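Local coordinates for protein glycoside Hydrolase (Bacteroides uniformis, PDB 5TA0) that probably hydrolyses agarose-type galactan chains as a family GH86 glycoside hydrolase and binds a neoagaro-oligosaccharide, at residues Ser339-Arg342 with Asp343-Leu347; Glu409-Lys412 with Phe413-Trp417. All coordinates share one frame; numbering follows the deposited sequence.

Contact 1 of 2, residues Ser339-Arg342 with Asp343-Leu347; sequences SPYR and DWLRL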
loop_
_atom_site.group_PDB
_atom_site.type_symbol
_atom_site.label_atom_id
_atom_site.label_comp_id
_atom_site.label_asym_id
_atom_site.label_seq_id
_atom_site.Cartn_x
_atom_site.Cartn_y
_atom_site.Cartn_z
ATOM N N SER A 339 -12.558 0.213 -20.373
ATOM C CA SER A 339 -13.570 -0.832 -20.269
ATOM C C SER A 339 -13.890 -1.164 -18.829
ATOM O O SER A 339 -13.030 -1.028 -17.944
ATOM C CB SER A 339 -13.144 -2.111 -20.975
ATOM O OG SER A 339 -12.010 -2.689 -20.368
ATOM N N PRO A 340 -15.087 -1.690 -18.579
ATOM C CA PRO A 340 -15.375 -2.206 -17.260
ATOM C C PRO A 340 -14.399 -3.303 -16.846
ATOM O O PRO A 340 -14.010 -3.368 -15.664
ATOM C CB PRO A 340 -16.797 -2.756 -17.405
ATOM C CG PRO A 340 -17.417 -1.873 -18.455
ATOM C CD PRO A 340 -16.306 -1.616 -19.421
ATOM N N TYR A 341 -13.986 -4.158 -17.774
ATOM C CA TYR A 341 -13.047 -5.225 -17.457
ATOM C C TYR A 341 -11.699 -4.686 -16.963
ATOM O O TYR A 341 -11.112 -5.209 -15.980
ATOM C CB TYR A 341 -12.836 -6.155 -18.650
ATOM C CG TYR A 341 -11.902 -7.288 -18.359
ATOM C CD1 TYR A 341 -12.253 -8.297 -17.466
ATOM C CD2 TYR A 341 -10.657 -7.352 -18.958
ATOM C CE1 TYR A 341 -11.389 -9.339 -17.189
ATOM C CE2 TYR A 341 -9.782 -8.391 -18.690
ATOM C CZ TYR A 341 -10.150 -9.392 -17.805
ATOM O OH TYR A 341 -9.257 -10.409 -17.564
ATOM N N ARG A 342 -11.172 -3.658 -17.627
ATOM C CA ARG A 342 -9.905 -3.105 -17.171
ATOM C C ARG A 342 -10.033 -2.570 -15.739
ATOM O O ARG A 342 -9.129 -2.778 -14.929
ATOM C CB ARG A 342 -9.429 -2.029 -18.126
ATOM C CG ARG A 342 -7.986 -1.629 -17.865
ATOM C CD ARG A 342 -7.457 -0.661 -18.884
ATOM N NE ARG A 342 -8.084 0.647 -18.798
ATOM C CZ ARG A 342 -8.025 1.568 -19.749
ATOM N NH1 ARG A 342 -8.653 2.721 -19.583
ATOM N NH2 ARG A 342 -7.368 1.346 -20.881
ATOM N N ASP A 343 -11.159 -1.947 -15.425
ATOM C CA ASP A 343 -11.426 -1.513 -14.040
ATOM C C ASP A 343 -11.472 -2.707 -13.073
ATOM O O ASP A 343 -10.929 -2.614 -11.964
ATOM C CB ASP A 343 -12.705 -0.708 -13.935
ATOM C CG ASP A 343 -12.601 0.718 -14.444
ATOM O OD1 ASP A 343 -11.490 1.205 -14.718
ATOM O OD2 ASP A 343 -13.683 1.338 -14.586
ATOM N N TRP A 344 -12.085 -3.828 -13.460
ATOM C CA TRP A 344 -12.086 -5.044 -12.638
ATOM C C TRP A 344 -10.658 -5.502 -12.314
ATOM O O TRP A 344 -10.333 -5.849 -11.168
ATOM C CB TRP A 344 -12.861 -6.191 -13.306
ATOM C CG TRP A 344 -12.578 -7.526 -12.718
ATOM C CD1 TRP A 344 -11.844 -8.533 -13.275
ATOM C CD2 TRP A 344 -12.936 -7.984 -11.408
ATOM N NE1 TRP A 344 -11.758 -9.596 -12.426
ATOM C CE2 TRP A 344 -12.415 -9.288 -11.264
ATOM C CE3 TRP A 344 -13.655 -7.423 -10.342
ATOM C CZ2 TRP A 344 -12.602 -10.049 -10.105
ATOM C CZ3 TRP A 344 -13.814 -8.181 -9.172
ATOM C CH2 TRP A 344 -13.293 -9.475 -9.074
ATOM N N LEU A 345 -9.773 -5.444 -13.305
ATOM C CA LEU A 345 -8.381 -5.832 -13.073
ATOM C C LEU A 345 -7.767 -5.007 -11.953
ATOM O O LEU A 345 -7.065 -5.544 -11.119
ATOM C CB LEU A 345 -7.538 -5.726 -14.340
ATOM C CG LEU A 345 -7.937 -6.685 -15.476
ATOM C CD1 LEU A 345 -7.011 -6.430 -16.646
ATOM C CD2 LEU A 345 -7.876 -8.150 -15.075
ATOM N N ARG A 346 -8.100 -3.725 -11.927
ATOM C CA ARG A 346 -7.617 -2.848 -10.846
ATOM C C ARG A 346 -8.323 -3.166 -9.523
ATOM O O ARG A 346 -7.671 -3.240 -8.462
ATOM C CB ARG A 346 -7.837 -1.385 -11.225
ATOM C CG ARG A 346 -7.150 -0.969 -12.520
ATOM C CD ARG A 346 -7.273 0.533 -12.706
ATOM N NE ARG A 346 -6.338 1.209 -11.827
ATOM C CZ ARG A 346 -5.029 1.304 -12.065
ATOM N NH1 ARG A 346 -4.216 1.879 -11.183
ATOM N NH2 ARG A 346 -4.504 0.855 -13.200
ATOM N N LEU A 347 -9.627 -3.333 -9.579
ATOM C CA LEU A 347 -10.432 -3.603 -8.369
ATOM C C LEU A 347 -9.912 -4.804 -7.595
ATOM O O LEU A 347 -9.769 -4.778 -6.351
ATOM C CB LEU A 347 -11.920 -3.797 -8.710
ATOM C CG LEU A 347 -12.673 -2.522 -9.062
ATOM C CD1 LEU A 347 -13.986 -2.873 -9.739
ATOM C CD2 LEU A 347 -12.906 -1.652 -7.834
HETATM O O HOH W 1 -9.189 1.269 -16.281
#

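Contact 2 of 2, residues Glu409-Lys412 with Phe413-Trp417; sequences ELIK and FYQLW. With EDO (1,2-ethanediol), chain O.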
loop_
_atom_site.group_PDB
_atom_site.type_symbol
_atom_site.label_atom_id
_atom_site.label_comp_id
_atom_site.label_asym_id
_atom_site.label_seq_id
_atom_site.Cartn_x
_atom_site.Cartn_y
_atom_site.Cartn_z
ATOM N N GLU A 409 -16.134 2.021 -13.162
ATOM C CA GLU A 409 -16.434 0.915 -12.274
ATOM C C GLU A 409 -15.607 0.963 -10.989
ATOM O O GLU A 409 -15.921 0.238 -10.056
ATOM C CB GLU A 409 -16.263 -0.436 -12.965
ATOM C CG GLU A 409 -17.163 -0.597 -14.199
ATOM C CD GLU A 409 -18.615 -0.382 -13.861
ATOM O OE1 GLU A 409 -19.114 -1.059 -12.947
ATOM O OE2 GLU A 409 -19.257 0.538 -14.428
ATOM N N LEU A 410 -14.606 1.843 -10.922
ATOM C CA LEU A 410 -13.821 1.932 -9.681
ATOM C C LEU A 410 -14.648 2.436 -8.499
ATOM O O LEU A 410 -14.282 2.181 -7.340
ATOM C CB LEU A 410 -12.574 2.796 -9.901
ATOM C CG LEU A 410 -11.620 2.335 -11.015
ATOM C CD1 LEU A 410 -10.387 3.216 -11.109
ATOM C CD2 LEU A 410 -11.201 0.880 -10.874
ATOM N N ILE A 411 -15.795 3.071 -8.750
ATOM C CA ILE A 411 -16.676 3.464 -7.648
ATOM C C ILE A 411 -17.143 2.255 -6.842
ATOM O O ILE A 411 -17.473 2.374 -5.654
ATOM C CB ILE A 411 -17.883 4.310 -8.142
ATOM C CG1 ILE A 411 -18.587 5.032 -6.990
ATOM C CG2 ILE A 411 -18.922 3.469 -8.903
ATOM C CD1 ILE A 411 -17.729 5.983 -6.182
ATOM N N LYS A 412 -17.182 1.086 -7.468
ATOM C CA LYS A 412 -17.633 -0.127 -6.780
ATOM C C LYS A 412 -16.758 -0.470 -5.578
ATOM O O LYS A 412 -17.245 -1.073 -4.628
ATOM C CB LYS A 412 -17.743 -1.324 -7.730
ATOM C CG LYS A 412 -18.943 -1.223 -8.656
ATOM C CD LYS A 412 -18.971 -2.343 -9.672
ATOM C CE LYS A 412 -20.348 -2.546 -10.277
ATOM N NZ LYS A 412 -20.895 -1.380 -10.977
ATOM N N PHE A 413 -15.477 -0.092 -5.604
ATOM C CA PHE A 413 -14.629 -0.271 -4.412
ATOM C C PHE A 413 -15.183 0.511 -3.213
ATOM O O PHE A 413 -15.290 -0.016 -2.121
ATOM C CB PHE A 413 -13.196 0.178 -4.710
ATOM C CG PHE A 413 -12.289 0.176 -3.505
ATOM C CD1 PHE A 413 -11.670 -0.979 -3.064
ATOM C CD2 PHE A 413 -12.067 1.343 -2.803
ATOM C CE1 PHE A 413 -10.871 -0.967 -1.944
ATOM C CE2 PHE A 413 -11.248 1.366 -1.679
ATOM C CZ PHE A 413 -10.651 0.208 -1.261
ATOM N N TYR A 414 -15.549 1.766 -3.443
ATOM C CA TYR A 414 -16.023 2.631 -2.362
ATOM C C TYR A 414 -17.438 2.261 -1.922
ATOM O O TYR A 414 -17.789 2.425 -0.763
ATOM C CB TYR A 414 -15.854 4.121 -2.743
ATOM C CG TYR A 414 -14.406 4.389 -3.071
ATOM C CD1 TYR A 414 -13.928 4.325 -4.378
ATOM C CD2 TYR A 414 -13.481 4.596 -2.057
ATOM C CE1 TYR A 414 -12.578 4.500 -4.663
ATOM C CE2 TYR A 414 -12.126 4.779 -2.312
ATOM C CZ TYR A 414 -11.668 4.720 -3.622
ATOM O OH TYR A 414 -10.327 4.836 -3.928
ATOM N N GLN A 415 -18.237 1.713 -2.844
ATOM C CA GLN A 415 -19.533 1.164 -2.508
ATOM C C GLN A 415 -19.380 -0.088 -1.646
ATOM O O GLN A 415 -20.082 -0.266 -0.635
ATOM C CB GLN A 415 -20.341 0.872 -3.789
ATOM C CG GLN A 415 -20.751 2.145 -4.491
ATOM C CD GLN A 415 -21.240 1.968 -5.908
ATOM O OE1 GLN A 415 -20.887 1.030 -6.608
ATOM N NE2 GLN A 415 -22.034 2.931 -6.347
ATOM N N LEU A 416 -18.429 -0.933 -1.989
ATOM C CA LEU A 416 -18.187 -2.156 -1.239
ATOM C C LEU A 416 -17.771 -1.863 0.202
ATOM O O LEU A 416 -18.240 -2.524 1.126
ATOM C CB LEU A 416 -17.121 -3.001 -1.935
ATOM C CG LEU A 416 -16.642 -4.287 -1.281
ATOM C CD1 LEU A 416 -17.759 -5.310 -1.212
ATOM C CD2 LEU A 416 -15.450 -4.840 -2.038
ATOM N N TRP A 417 -16.883 -0.881 0.367
ATOM C CA TRP A 417 -16.315 -0.555 1.684
ATOM C C TRP A 417 -17.102 0.521 2.427
ATOM O O TRP A 417 -16.683 0.985 3.487
ATOM C CB TRP A 417 -14.828 -0.143 1.521
ATOM C CG TRP A 417 -13.950 -1.328 1.243
ATOM C CD1 TRP A 417 -13.661 -1.884 0.002
ATOM C CD2 TRP A 417 -13.263 -2.149 2.202
ATOM N NE1 TRP A 417 -12.865 -2.973 0.154
ATOM C CE2 TRP A 417 -12.605 -3.163 1.490
ATOM C CE3 TRP A 417 -13.138 -2.122 3.597
ATOM C CZ2 TRP A 417 -11.817 -4.133 2.128
ATOM C CZ3 TRP A 417 -12.349 -3.069 4.215
ATOM C CH2 TRP A 417 -11.712 -4.060 3.499
HETATM C C1 EDO O . -10.093 2.315 -6.408
HETATM O O1 EDO O . -9.851 2.083 -5.053
HETATM C C2 EDO O . -10.086 0.934 -7.014
HETATM O O2 EDO O . -8.740 0.728 -7.430
HETATM O O HOH W 2 -21.851 0.523 -9.052
#

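Contact 1 of 2, residues Ser339-Arg342 with Asp343-Leu347
The ring of Y341 meets L345, one helical turn further on, through two of that leucine's branches: L345 CD2 lies 3.6 Å from Y341 OH and L345 CD1 is 4.0 Å from Y341 CE2. L345 CG sits above one face of the phenol, 4.0 Å from its plane and displaced toward the rim. With Y341 CG anti to the backbone N (chi1 -179°), the ring swings beside its own carbonyl and reaches along the helix toward these later residues. Its CE1 also approaches the W344 ring at the edge, near the indole plane, with 4.0 Å between Y341 CE1 and W344 CD1. These contacts belong to the first two turns of helix 340-358, the crossover helix of a beta-alpha-beta unit between parallel strands 321-326 and 364-369 of the (alpha/beta) barrel. S339 is the N-cap: its OG accepts from R342 N at 3.0 Å, satisfying an amide that has no earlier helical carbonyl. The i to i+4 ladder then starts, D343 N to S339 O and W344 N to P340 O, while the bond from R346 N to R342 O, 3.3 Å, is weak. R342 and D343 are coupled indirectly, because a water that accepts from R342 NE also lies 2.8 Å from D343 OD1, bridging the two. Further out, R342 NH2 donates to the carbonyls of K336 and Y333, and D343 OD2 accepts from W338 NE1. P340 and W344 pack on P488 of strand 487-495, and Y341 and W344 on L480 of strand 472-481.

Contact 2 of 2, residues Glu409-Lys412 with Phe413-Trp417
Q415 packs across I411 and K412, the residues four and three positions before it, on the short helix 411-416. From CB outward, Q415 CB and CG pass close to I411 O, CG at 3.5 Å, the same oxygen that accepts from Q415 N. CD then passes I411 CG2, and the amide splits its contacts: OE1 comes 3.5 Å from K412 CA and about as near K412 CG, whereas NE2 lies near both I411 CG1 and CG2 and donates to the hydroxyl of Y77. With CG beside the backbone N (chi1 -69°) and the chain extended beyond it, the amide is carried back along the helix toward I411 and K412. A water donates to Q415 OE1 at 2.7 Å and accepts from K412 NZ. The bend at K412 chi4 (60°) accompanies a salt bridge with E409, whose OE1 is met by NZ at 2.7 Å nearly along its C-O axis. The Y414 ring has F413 CD2 3.3 Å above its plane, over its centre. Y414 OH accepts from O1 of a 1,2-ethanediol, probably from the crystallisation liquor, and is also bonded to the carbonyl of N50. A leucine in place of Y414 would probably leave the N50 carbonyl and the diol without this hydroxyl partner and take the aromatic surface away from F413. F413 N bonds to L410 O from 55° out of the carbonyl plane, an i to i+3 bond. F413 packs on L347 and T350 of helix 340-358, K412 and Q415 on L490 of strand 487-495. The chemistry implies two groupings: a salt bridge from E409 to K412, carried on to Q415 by a water, and F413 with Y414, which put aromatic carbon and a hydroxyl against the diol.

Contacts 1 and 2 lie with their centres about 12 Å apart and touch directly. The polar link is a probable hydrogen bond of 2.9 Å from E409 N to D343 OD2, which ties residues 409-412 to the first turn of helix 340-358. Apolar packing accompanies it: L347 CD2 lies 3.6 Å from F413 CB, and L410 CD2 rests near D343 O. Helix 340-358 also reaches the diol at contact 2 through T350 OG1. Contact 1 is nearer the bound glycan, with the R346 side chain about 7 Å from a galactose, against about 11 Å for the L410 side chain.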